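Local atomic coordinates of uncharacterized protein orp (Desulfovibrio gigas, PDB entry 2WFB), a protein that is of unknown function but probably binds a mixed molybdenum-copper sulphide cluster, and is described here in its cluster-free apo form. Residues N58-L63 against F81-A86; G29-D34 against A40-N45; Q5-T10 against R106-Q111; V9-P14 against L98-A103. All blocks are in the same frame, centred on the assembly; numbering follows the deposited sequence.

Interaction 1. Residues N58-L63 against F81-A86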
loop_
_atom_site.group_PDB
_atom_site.type_symbol
_atom_site.label_atom_id
_atom_site.label_comp_id
_atom_site.label_asym_id
_atom_site.label_seq_id
_atom_site.Cartn_x
_atom_site.Cartn_y
_atom_site.Cartn_z
ATOM N N ASN A 58 1.627 0.083 12.591
ATOM C CA ASN A 58 2.465 -1.093 12.364
ATOM C C ASN A 58 2.675 -1.400 10.889
ATOM O O ASN A 58 3.755 -1.796 10.484
ATOM C CB ASN A 58 1.872 -2.321 13.043
ATOM C CG ASN A 58 2.852 -3.483 13.103
ATOM O OD1 ASN A 58 2.709 -4.494 12.386
ATOM N ND2 ASN A 58 3.858 -3.345 13.955
ATOM N N ALA A 59 1.621 -1.252 10.091
ATOM C CA ALA A 59 1.685 -1.517 8.665
ATOM C C ALA A 59 2.612 -0.523 7.968
ATOM O O ALA A 59 3.409 -0.911 7.104
ATOM C CB ALA A 59 0.271 -1.496 8.053
ATOM N N ALA A 60 2.540 0.750 8.374
ATOM C CA ALA A 60 3.422 1.787 7.844
ATOM C C ALA A 60 4.891 1.451 8.108
ATOM O O ALA A 60 5.752 1.658 7.236
ATOM C CB ALA A 60 3.054 3.133 8.414
ATOM N N GLN A 61 5.175 0.928 9.306
ATOM C CA GLN A 61 6.522 0.468 9.670
ATOM C C GLN A 61 6.971 -0.757 8.874
ATOM O O GLN A 61 8.122 -0.825 8.469
ATOM C CB GLN A 61 6.653 0.252 11.184
ATOM C CG GLN A 61 6.689 1.600 11.919
ATOM C CD GLN A 61 6.234 1.539 13.379
ATOM O OE1 GLN A 61 6.064 0.461 13.955
ATOM N NE2 GLN A 61 6.046 2.715 13.984
ATOM N N VAL A 62 6.066 -1.696 8.614
ATOM C CA VAL A 62 6.365 -2.805 7.716
ATOM C C VAL A 62 6.784 -2.288 6.316
ATOM O O VAL A 62 7.797 -2.730 5.762
ATOM C CB VAL A 62 5.192 -3.804 7.658
ATOM C CG1 VAL A 62 5.361 -4.820 6.488
ATOM C CG2 VAL A 62 5.081 -4.557 8.982
ATOM N N LEU A 63 6.019 -1.349 5.762
ATOM C CA LEU A 63 6.332 -0.727 4.474
ATOM C C LEU A 63 7.629 0.083 4.446
ATOM O O LEU A 63 8.337 0.057 3.460
ATOM C CB LEU A 63 5.170 0.157 3.994
ATOM C CG LEU A 63 3.901 -0.568 3.553
ATOM C CD1 LEU A 63 2.886 0.444 3.023
ATOM C CD2 LEU A 63 4.214 -1.610 2.493
ATOM N N PHE A 81 -2.200 7.489 7.858
ATOM C CA PHE A 81 -1.788 8.459 6.853
ATOM C C PHE A 81 -0.574 9.282 7.304
ATOM O O PHE A 81 0.352 9.499 6.517
ATOM C CB PHE A 81 -2.920 9.411 6.466
ATOM C CG PHE A 81 -2.646 10.168 5.196
ATOM C CD1 PHE A 81 -2.949 9.596 3.961
ATOM C CD2 PHE A 81 -2.055 11.433 5.232
ATOM C CE1 PHE A 81 -2.683 10.256 2.790
ATOM C CE2 PHE A 81 -1.779 12.124 4.047
ATOM C CZ PHE A 81 -2.081 11.537 2.828
ATOM N N GLN A 82 -0.592 9.751 8.552
ATOM C CA GLN A 82 0.530 10.532 9.109
ATOM C C GLN A 82 1.826 9.712 9.153
ATOM O O GLN A 82 2.905 10.213 8.810
ATOM C CB GLN A 82 0.188 11.006 10.517
ATOM C CG GLN A 82 1.383 11.566 11.269
ATOM C CD GLN A 82 1.148 11.646 12.755
ATOM O OE1 GLN A 82 0.069 12.065 13.214
ATOM N NE2 GLN A 82 2.161 11.245 13.532
ATOM N N ALA A 83 1.702 8.453 9.573
ATOM C CA ALA A 83 2.818 7.527 9.614
ATOM C C ALA A 83 3.415 7.279 8.213
ATOM O O ALA A 83 4.637 7.254 8.071
ATOM C CB ALA A 83 2.393 6.236 10.265
ATOM N N LEU A 84 2.567 7.112 7.193
ATOM C CA LEU A 84 3.020 7.000 5.786
ATOM C C LEU A 84 3.741 8.247 5.251
ATOM O O LEU A 84 4.795 8.134 4.607
ATOM C CB LEU A 84 1.861 6.614 4.847
ATOM C CG LEU A 84 1.250 5.248 5.110
ATOM C CD1 LEU A 84 -0.142 5.159 4.467
ATOM C CD2 LEU A 84 2.167 4.148 4.623
ATOM N N GLN A 85 3.180 9.424 5.511
ATOM C CA GLN A 85 3.828 10.682 5.178
ATOM C C GLN A 85 5.185 10.763 5.885
ATOM O O GLN A 85 6.203 11.046 5.235
ATOM C CB GLN A 85 2.983 11.841 5.647
ATOM C CG GLN A 85 1.828 12.167 4.763
ATOM C CD GLN A 85 1.285 13.554 5.076
ATOM O OE1 GLN A 85 1.104 14.361 4.177
ATOM N NE2 GLN A 85 1.048 13.839 6.363
ATOM N N ALA A 86 5.191 10.483 7.202
ATOM C CA ALA A 86 6.424 10.454 7.998
ATOM C C ALA A 86 7.479 9.550 7.344
ATOM O O ALA A 86 8.647 9.924 7.240
ATOM C CB ALA A 86 6.152 10.024 9.455
#
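No ring or amide lies between A60 and L63 on one helix and A83 and L84 on the other, so there are no faces or edges to assign within the contact; methyl groups do all the touching. The evidence is three carbon-carbon approaches and no hydrogen bond. A60 CB points toward the other helix and meets A83 CB at 3.7 Å, while A60 CB is also 4.0 Å from L84 CD2. The same L84 CD2 comes within 4.1 Å of L63 CD1, so one leucine methyl bridges two positions a turn apart on helix 55-66. L84 does not leave its helix aimed at the partner; with CG beside its own backbone N and anti to the carbonyl carbon (chi1 -64°), the chain bends round until CD2 faces A60 and L63. The two leucines run at a slant to each other and meet through single branches.

The small A60 and A83 side chains are consistent with the CA atoms of A60 and L84 lying 5.6 Å apart. The helix axes of the two segments approach to 8.9 Å. Their N-to-C directions differ by 21°, so the helices run nearly parallel. On the sheet side, L63 and L84 both touch L71 of strand 68-72 and also F24, and L84 reaches V91 of strand 90-92. Two near-parallel helices packed side by side on one face of a sheet are what successive beta-alpha-beta crossovers produce, here forming one outer layer of an alpha/beta/alpha sandwich of the ribonuclease H-like type.

Interaction 2. Residues G29-D34 against A40-N45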
loop_
_atom_site.group_PDB
_atom_site.type_symbol
_atom_site.label_atom_id
_atom_site.label_comp_id
_atom_site.label_asym_id
_atom_site.label_seq_id
_atom_site.Cartn_x
_atom_site.Cartn_y
_atom_site.Cartn_z
ATOM N N GLY A 29 -1.896 -8.330 3.427
ATOM C CA GLY A 29 -0.512 -8.110 3.075
ATOM C C GLY A 29 -0.411 -7.075 1.974
ATOM O O GLY A 29 -1.394 -6.398 1.649
ATOM N N PHE A 30 0.786 -6.973 1.397
ATOM C CA PHE A 30 1.121 -5.983 0.375
ATOM C C PHE A 30 1.892 -6.683 -0.699
ATOM O O PHE A 30 2.851 -7.397 -0.408
ATOM C CB PHE A 30 2.018 -4.864 0.929
ATOM C CG PHE A 30 1.535 -4.290 2.226
ATOM C CD1 PHE A 30 0.486 -3.394 2.252
ATOM C CD2 PHE A 30 2.125 -4.667 3.425
ATOM C CE1 PHE A 30 0.010 -2.878 3.463
ATOM C CE2 PHE A 30 1.652 -4.147 4.634
ATOM C CZ PHE A 30 0.603 -3.248 4.642
ATOM N N VAL A 31 1.468 -6.497 -1.937
ATOM C CA VAL A 31 2.281 -6.885 -3.068
ATOM C C VAL A 31 3.146 -5.668 -3.383
ATOM O O VAL A 31 2.630 -4.588 -3.677
ATOM C CB VAL A 31 1.425 -7.282 -4.286
ATOM C CG1 VAL A 31 2.318 -7.506 -5.537
ATOM C CG2 VAL A 31 0.648 -8.527 -3.998
ATOM N N VAL A 32 4.460 -5.841 -3.275
ATOM C CA VAL A 32 5.417 -4.770 -3.510
ATOM C C VAL A 32 6.076 -4.990 -4.875
ATOM O O VAL A 32 6.665 -6.041 -5.098
ATOM C CB VAL A 32 6.514 -4.754 -2.436
ATOM C CG1 VAL A 32 7.473 -3.567 -2.688
ATOM C CG2 VAL A 32 5.899 -4.675 -1.049
ATOM N N VAL A 33 5.973 -4.015 -5.773
ATOM C CA VAL A 33 6.467 -4.190 -7.155
ATOM C C VAL A 33 7.475 -3.113 -7.526
ATOM O O VAL A 33 7.322 -1.945 -7.155
ATOM C CB VAL A 33 5.326 -4.183 -8.230
ATOM C CG1 VAL A 33 4.449 -5.393 -8.103
ATOM C CG2 VAL A 33 4.475 -2.975 -8.085
ATOM N N ASP A 34 8.509 -3.517 -8.256
ATOM C CA ASP A 34 9.485 -2.582 -8.778
ATOM C C ASP A 34 8.978 -2.112 -10.135
ATOM O O ASP A 34 8.921 -2.915 -11.076
ATOM C CB ASP A 34 10.816 -3.295 -8.940
ATOM C CG ASP A 34 11.973 -2.349 -9.229
ATOM O OD1 ASP A 34 11.770 -1.179 -9.644
ATOM O OD2 ASP A 34 13.119 -2.809 -9.041
ATOM N N ALA A 40 8.131 -8.524 -8.367
ATOM C CA ALA A 40 7.160 -8.390 -7.282
ATOM C C ALA A 40 7.410 -9.373 -6.131
ATOM O O ALA A 40 7.854 -10.495 -6.352
ATOM C CB ALA A 40 5.753 -8.574 -7.836
ATOM N N GLU A 41 7.125 -8.954 -4.903
ATOM C CA GLU A 41 7.126 -9.872 -3.767
ATOM C C GLU A 41 5.842 -9.653 -2.966
ATOM O O GLU A 41 5.204 -8.613 -3.098
ATOM C CB GLU A 41 8.359 -9.664 -2.870
ATOM C CG GLU A 41 8.484 -8.254 -2.301
ATOM C CD GLU A 41 9.554 -8.089 -1.209
ATOM O OE1 GLU A 41 9.712 -6.936 -0.722
ATOM O OE2 GLU A 41 10.222 -9.083 -0.845
ATOM N N TYR A 42 5.470 -10.634 -2.151
ATOM C CA TYR A 42 4.355 -10.501 -1.233
ATOM C C TYR A 42 4.861 -10.361 0.200
ATOM O O TYR A 42 5.626 -11.199 0.685
ATOM C CB TYR A 42 3.376 -11.681 -1.379
ATOM C CG TYR A 42 2.200 -11.602 -0.439
ATOM C CD1 TYR A 42 1.136 -10.751 -0.702
ATOM C CD2 TYR A 42 2.162 -12.375 0.717
ATOM C CE1 TYR A 42 0.046 -10.666 0.163
ATOM C CE2 TYR A 42 1.096 -12.299 1.597
ATOM C CZ TYR A 42 0.041 -11.447 1.313
ATOM O OH TYR A 42 -1.015 -11.384 2.174
ATOM N N VAL A 43 4.452 -9.283 0.857
ATOM C CA VAL A 43 4.839 -8.962 2.230
ATOM C C VAL A 43 3.620 -9.221 3.113
ATOM O O VAL A 43 2.594 -8.549 2.988
ATOM C CB VAL A 43 5.346 -7.494 2.366
ATOM C CG1 VAL A 43 5.688 -7.145 3.813
ATOM C CG2 VAL A 43 6.583 -7.275 1.503
ATOM N N ASP A 44 3.740 -10.229 3.972
ATOM C CA ASP A 44 2.666 -10.635 4.879
ATOM C C ASP A 44 2.394 -9.568 5.955
ATOM O O ASP A 44 3.321 -9.029 6.541
ATOM C CB ASP A 44 3.010 -11.990 5.520
ATOM C CG ASP A 44 1.869 -12.547 6.320
ATOM O OD1 ASP A 44 0.956 -13.117 5.701
ATOM O OD2 ASP A 44 1.876 -12.396 7.559
ATOM N N ASN A 45 1.129 -9.267 6.203
ATOM C CA ASN A 45 0.749 -8.253 7.196
ATOM C C ASN A 45 -0.058 -8.857 8.362
ATOM O O ASN A 45 -0.824 -8.157 9.043
ATOM C CB ASN A 45 -0.053 -7.111 6.525
ATOM C CG ASN A 45 -0.216 -5.907 7.427
ATOM O OD1 ASN A 45 0.727 -5.493 8.096
ATOM N ND2 ASN A 45 -1.420 -5.342 7.461
#
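F30 and N45 set one end of this antiparallel hairpin: the phenyl ring and the amide are turned 47° against each other, with F30 CE2 3.8 Å from N45 CG. The amide is fixed independently, since N45 OD1 bonds to S48 OG and N45 ND2 to the carbonyls of A27 and G25. On the face of the sheet that bears F30, V32 and V43 meet at a slant, V32 CG2 to V43 CG2 at 3.7 Å. On the other face V31 stands at about a right angle to Y42 and puts V31 CG2 at the ring edge, 4.0 Å from Y42 CD1. The Y42 ring then extends beside G29, whose CA is 3.8 Å from Y42 CZ. Packing is tightest at the far end, where V33 CG1 presses on A40 CB at 3.4 Å.

F30 with V43 and V32 with E41 are the hydrogen-bonded pairs; the bond from V43 N to F30 O, 2.8 Å long, is nearly straight at 175°.

F30 packs on A59 and L63 of helix 55-66, and V43 on V62. Behind the opposite face V33 touches V104 of helix 100-108, while strand 6-11 continues the sheet beyond strand 29-34.

Interaction 3. Residues Q5-T10 against R106-Q111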
loop_
_atom_site.group_PDB
_atom_site.type_symbol
_atom_site.label_atom_id
_atom_site.label_comp_id
_atom_site.label_asym_id
_atom_site.label_seq_id
_atom_site.Cartn_x
_atom_site.Cartn_y
_atom_site.Cartn_z
ATOM N N GLN A 5 10.187 4.053 -7.018
ATOM C CA GLN A 5 9.759 3.001 -7.937
ATOM C C GLN A 5 9.443 1.663 -7.277
ATOM O O GLN A 5 9.235 0.682 -7.975
ATOM C CB GLN A 5 10.793 2.789 -9.039
ATOM C CG GLN A 5 10.870 3.925 -10.041
ATOM C CD GLN A 5 11.974 3.710 -11.076
ATOM O OE1 GLN A 5 13.143 3.555 -10.720
ATOM N NE2 GLN A 5 11.599 3.691 -12.356
ATOM N N ARG A 6 9.421 1.616 -5.939
ATOM C CA ARG A 6 8.888 0.435 -5.220
ATOM C C ARG A 6 7.486 0.760 -4.763
ATOM O O ARG A 6 7.270 1.585 -3.870
ATOM C CB ARG A 6 9.727 0.027 -4.002
ATOM C CG ARG A 6 11.184 0.251 -4.158
ATOM C CD ARG A 6 11.953 -0.991 -4.531
ATOM N NE ARG A 6 13.112 -1.084 -3.635
ATOM C CZ ARG A 6 13.131 -1.817 -2.531
ATOM N NH1 ARG A 6 12.068 -2.555 -2.217
ATOM N NH2 ARG A 6 14.206 -1.821 -1.755
ATOM N N ILE A 7 6.543 0.122 -5.431
ATOM C CA ILE A 7 5.130 0.428 -5.267
ATOM C C ILE A 7 4.504 -0.685 -4.423
ATOM O O ILE A 7 4.518 -1.828 -4.833
ATOM C CB ILE A 7 4.429 0.516 -6.630
ATOM C CG1 ILE A 7 5.149 1.533 -7.540
ATOM C CG2 ILE A 7 2.948 0.844 -6.408
ATOM C CD1 ILE A 7 4.752 1.480 -9.019
ATOM N N ALA A 8 4.003 -0.338 -3.234
ATOM C CA ALA A 8 3.274 -1.282 -2.405
ATOM C C ALA A 8 1.773 -1.163 -2.682
ATOM O O ALA A 8 1.237 -0.079 -2.802
ATOM C CB ALA A 8 3.553 -1.040 -0.936
ATOM N N VAL A 9 1.106 -2.295 -2.798
ATOM C CA VAL A 9 -0.323 -2.289 -3.036
ATOM C C VAL A 9 -0.940 -3.206 -1.988
ATOM O O VAL A 9 -0.517 -4.350 -1.873
ATOM C CB VAL A 9 -0.680 -2.797 -4.449
ATOM C CG1 VAL A 9 -2.198 -2.678 -4.701
ATOM C CG2 VAL A 9 0.076 -2.036 -5.538
ATOM N N THR A 10 -1.930 -2.705 -1.234
ATOM C CA THR A 10 -2.662 -3.543 -0.269
ATOM C C THR A 10 -3.348 -4.709 -0.970
ATOM O O THR A 10 -3.959 -4.543 -2.021
ATOM C CB THR A 10 -3.675 -2.751 0.559
ATOM O OG1 THR A 10 -4.579 -2.063 -0.320
ATOM C CG2 THR A 10 -2.957 -1.728 1.429
ATOM N N ARG A 106 -2.684 1.741 -13.634
ATOM C CA ARG A 106 -3.356 3.071 -13.562
ATOM C C ARG A 106 -2.477 4.119 -12.891
ATOM O O ARG A 106 -2.466 5.271 -13.315
ATOM C CB ARG A 106 -4.695 3.074 -12.807
ATOM C CG ARG A 106 -5.787 2.232 -13.420
ATOM C CD ARG A 106 -7.173 2.902 -13.443
ATOM N NE ARG A 106 -7.537 3.643 -12.237
ATOM C CZ ARG A 106 -8.762 3.655 -11.705
ATOM N NH1 ARG A 106 -9.750 2.928 -12.239
ATOM N NH2 ARG A 106 -9.004 4.369 -10.610
ATOM N N PHE A 107 -1.784 3.730 -11.820
ATOM C CA PHE A 107 -0.833 4.629 -11.166
ATOM C C PHE A 107 0.264 5.087 -12.136
ATOM O O PHE A 107 0.495 6.284 -12.258
ATOM C CB PHE A 107 -0.177 4.021 -9.918
ATOM C CG PHE A 107 0.972 4.852 -9.403
ATOM C CD1 PHE A 107 0.739 6.083 -8.798
ATOM C CD2 PHE A 107 2.282 4.435 -9.583
ATOM C CE1 PHE A 107 1.800 6.884 -8.352
ATOM C CE2 PHE A 107 3.345 5.227 -9.146
ATOM C CZ PHE A 107 3.099 6.452 -8.531
ATOM N N LEU A 108 0.934 4.145 -12.793
ATOM C CA LEU A 108 1.989 4.471 -13.782
ATOM C C LEU A 108 1.520 5.328 -14.965
ATOM O O LEU A 108 2.287 6.154 -15.500
ATOM C CB LEU A 108 2.675 3.206 -14.290
ATOM C CG LEU A 108 3.370 2.426 -13.171
ATOM C CD1 LEU A 108 3.937 1.154 -13.733
ATOM C CD2 LEU A 108 4.441 3.245 -12.452
ATOM N N ASP A 109 0.268 5.133 -15.354
ATOM C CA ASP A 109 -0.343 5.881 -16.442
ATOM C C ASP A 109 -0.782 7.282 -16.012
ATOM O O ASP A 109 -1.373 7.982 -16.795
ATOM C CB ASP A 109 -1.549 5.101 -17.019
ATOM C CG ASP A 109 -1.139 3.865 -17.811
ATOM O OD1 ASP A 109 0.078 3.666 -18.036
ATOM O OD2 ASP A 109 -2.033 3.069 -18.222
ATOM N N GLY A 110 -0.514 7.688 -14.770
ATOM C CA GLY A 110 -0.899 9.022 -14.303
ATOM C C GLY A 110 -2.359 9.227 -13.934
ATOM O O GLY A 110 -2.802 10.367 -13.781
ATOM N N GLN A 111 -3.092 8.131 -13.732
ATOM C CA GLN A 111 -4.533 8.175 -13.465
ATOM C C GLN A 111 -4.880 8.111 -11.966
ATOM O O GLN A 111 -6.066 8.035 -11.595
ATOM C CB GLN A 111 -5.236 7.024 -14.200
ATOM C CG GLN A 111 -5.499 7.232 -15.684
ATOM C CD GLN A 111 -6.000 5.959 -16.369
ATOM O OE1 GLN A 111 -5.409 4.882 -16.230
ATOM N NE2 GLN A 111 -7.091 6.082 -17.111
#
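I7 lies on the central strand of the five-stranded mixed sheet of a ribonuclease H-like alpha/beta/alpha sandwich, and it meets F107 and L108 at the C-terminal end of helix 100-108. The inner part of the contact is buried I7 against the partly exposed F107: I7 CD1 is 3.9 Å from F107 CD2 and 4.0 Å from F107 CE2, approaching the ring obliquely. A near-extended second torsion (chi2 167°) carries CD1 outward from the strand. That reach matters because the nearest CA atoms, those of I7 and F107, remain 9.4 Å apart. F107 swings towards the sheet with CG anti to its backbone nitrogen (chi1 170°) and also packs closely on V70 and L72, while M114 touches it from a loop.

The outer part belongs to L108, which is exposed and, though equally near, offers a single methyl. Beyond it the helix finishes in a Schellman motif at G110, which has positive phi (78°). Its two return bonds are G110 N to F107 O and Q111 N to R106 O, each 3.0 Å. At the exposed side of the contact, L108 CD2 meets I7 CD1 at 3.9 Å.

Interaction 4. Residues V9-P14 against L98-A103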
loop_
_atom_site.group_PDB
_atom_site.type_symbol
_atom_site.label_atom_id
_atom_site.label_comp_id
_atom_site.label_asym_id
_atom_site.label_seq_id
_atom_site.Cartn_x
_atom_site.Cartn_y
_atom_site.Cartn_z
ATOM N N VAL A 9 1.106 -2.295 -2.798
ATOM C CA VAL A 9 -0.323 -2.289 -3.036
ATOM C C VAL A 9 -0.940 -3.206 -1.988
ATOM O O VAL A 9 -0.517 -4.350 -1.873
ATOM C CB VAL A 9 -0.680 -2.797 -4.449
ATOM C CG1 VAL A 9 -2.198 -2.678 -4.701
ATOM C CG2 VAL A 9 0.076 -2.036 -5.538
ATOM N N THR A 10 -1.930 -2.705 -1.234
ATOM C CA THR A 10 -2.662 -3.543 -0.269
ATOM C C THR A 10 -3.348 -4.709 -0.970
ATOM O O THR A 10 -3.959 -4.543 -2.021
ATOM C CB THR A 10 -3.675 -2.751 0.559
ATOM O OG1 THR A 10 -4.579 -2.063 -0.320
ATOM C CG2 THR A 10 -2.957 -1.728 1.429
ATOM N N ALA A 11 -3.216 -5.904 -0.393
ATOM C CA ALA A 11 -3.584 -7.114 -1.096
ATOM C C ALA A 11 -4.262 -8.105 -0.161
ATOM O O ALA A 11 -4.009 -8.122 1.043
ATOM C CB ALA A 11 -2.366 -7.735 -1.739
ATOM N N GLU A 12 -5.122 -8.936 -0.735
ATOM C CA GLU A 12 -5.899 -9.891 0.026
ATOM C C GLU A 12 -5.136 -11.213 0.155
ATOM O O GLU A 12 -5.560 -12.122 0.871
ATOM C CB GLU A 12 -7.310 -10.025 -0.617
ATOM C CG GLU A 12 -8.250 -8.858 -0.193
ATOM C CD GLU A 12 -9.285 -8.431 -1.227
ATOM O OE1 GLU A 12 -9.451 -9.100 -2.262
ATOM O OE2 GLU A 12 -9.960 -7.409 -0.989
ATOM N N GLY A 13 -3.970 -11.270 -0.488
ATOM C CA GLY A 13 -3.115 -12.449 -0.584
ATOM C C GLY A 13 -2.131 -12.264 -1.750
ATOM O O GLY A 13 -2.117 -11.210 -2.403
ATOM N N PRO A 14 -1.305 -13.281 -2.029
ATOM C CA PRO A 14 -0.252 -13.139 -3.065
ATOM C C PRO A 14 -0.800 -13.123 -4.502
ATOM O O PRO A 14 -1.881 -13.642 -4.740
ATOM C CB PRO A 14 0.646 -14.373 -2.851
ATOM C CG PRO A 14 0.150 -15.049 -1.581
ATOM C CD PRO A 14 -1.262 -14.581 -1.337
ATOM N N LEU A 98 -10.135 -2.938 -8.277
ATOM C CA LEU A 98 -9.068 -3.189 -9.269
ATOM C C LEU A 98 -8.228 -4.367 -8.822
ATOM O O LEU A 98 -8.143 -4.650 -7.602
ATOM C CB LEU A 98 -8.180 -1.945 -9.415
ATOM C CG LEU A 98 -8.773 -0.684 -10.028
ATOM C CD1 LEU A 98 -7.730 0.441 -10.094
ATOM C CD2 LEU A 98 -9.289 -0.972 -11.432
ATOM N N THR A 99 -7.642 -5.086 -9.783
ATOM C CA THR A 99 -6.601 -6.037 -9.451
ATOM C C THR A 99 -5.312 -5.289 -9.136
ATOM O O THR A 99 -5.175 -4.095 -9.431
ATOM C CB THR A 99 -6.325 -7.092 -10.545
ATOM O OG1 THR A 99 -5.753 -6.457 -11.677
ATOM C CG2 THR A 99 -7.577 -7.795 -10.978
ATOM N N VAL A 100 -4.380 -5.978 -8.494
ATOM C CA VAL A 100 -3.115 -5.356 -8.130
ATOM C C VAL A 100 -2.413 -4.865 -9.406
ATOM O O VAL A 100 -1.963 -3.713 -9.450
ATOM C CB VAL A 100 -2.224 -6.276 -7.241
ATOM C CG1 VAL A 100 -0.784 -5.707 -7.103
ATOM C CG2 VAL A 100 -2.865 -6.450 -5.838
ATOM N N ARG A 101 -2.387 -5.706 -10.436
ATOM C CA ARG A 101 -1.760 -5.334 -11.698
ATOM C C ARG A 101 -2.389 -4.081 -12.301
ATOM O O ARG A 101 -1.678 -3.190 -12.768
ATOM C CB ARG A 101 -1.848 -6.497 -12.680
ATOM C CG ARG A 101 -0.955 -6.346 -13.902
ATOM C CD ARG A 101 -1.252 -7.413 -14.956
ATOM N NE ARG A 101 -1.108 -8.780 -14.455
ATOM C CZ ARG A 101 0.033 -9.461 -14.371
ATOM N NH1 ARG A 101 1.196 -8.925 -14.742
ATOM N NH2 ARG A 101 0.007 -10.702 -13.909
ATOM N N GLN A 102 -3.722 -4.000 -12.267
ATOM C CA GLN A 102 -4.435 -2.857 -12.813
ATOM C C GLN A 102 -4.194 -1.598 -12.020
ATOM O O GLN A 102 -4.132 -0.543 -12.605
ATOM C CB GLN A 102 -5.930 -3.121 -12.883
ATOM C CG GLN A 102 -6.344 -4.194 -13.921
ATOM C CD GLN A 102 -7.774 -4.645 -13.723
ATOM O OE1 GLN A 102 -8.338 -4.506 -12.633
ATOM N NE2 GLN A 102 -8.374 -5.184 -14.768
ATOM N N ALA A 103 -4.080 -1.682 -10.689
ATOM C CA ALA A 103 -3.831 -0.488 -9.887
ATOM C C ALA A 103 -2.431 0.109 -10.165
ATOM O O ALA A 103 -2.263 1.332 -10.255
ATOM C CB ALA A 103 -4.002 -0.781 -8.404
#
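V9 presents every atom from CB outward to V100. V9 CB is the inner point of the contact, 3.9 Å from V100 CG1. Of its branches, V9 CG1 is anti to the backbone nitrogen (chi1 -176°) and touches both V100 methyls, 4.0 Å from V100 CG2 and 4.1 Å from V100 CG1. V9 CG2 comes within 4.1 Å of V100 CG1. The two valines pass alongside each other in opposite directions. Beyond this pair, V100 CG2 reaches on to A11 CB at 4.3 Å, so the contact extends two residues along the strand. No hydrogen bond joins the segments; the side-chain contacts are apolar, with 6.6 Å between the CA atoms of V9 and V100.

V100 is the first residue of its helix and sits inside a capping box formed by T99 and Q102. At the N-cap, T99 OG1 accepts from Q102 N at 3.2 Å, and T99 N returns a bond to Q102 OE1 at 3.0 Å, nearly straight at 172°, with the donor T99 N tilted 31° from the Q102 carbonyl plane. R101, which follows V100, forms a salt bridge from NE to D17 OD1.

This first turn of helix 100-108 thus covers the face of strand 6-11 that bears V9. V31 of strand 29-34 also touches V100 there, and V9 is flanked in addition by L72 of strand 68-72 and by V104 one turn further along the helix.

Overall arrangement
From the N terminus, strand 6-11 comes first and pairs much later in the chain with helix 100-108, so interactions 3 and 4 close the longest loops, of 95 and 83 intervening residues, and share V9 and T10. Within both lie interaction 2, a short hairpin closure, and then interaction 1, which follows it in series. Backbone bonding of V33 N to I7 O joins interaction 2 to interaction 3; V31 O with V9 N and G29 O with A11 N join it to interaction 4. Helices 55-66 and 78-86 of interaction 1 and helix 100-108 sit on opposite sides of the chain's centre, with the sheet between them. L63 against A8 links interaction 1 to that sheet.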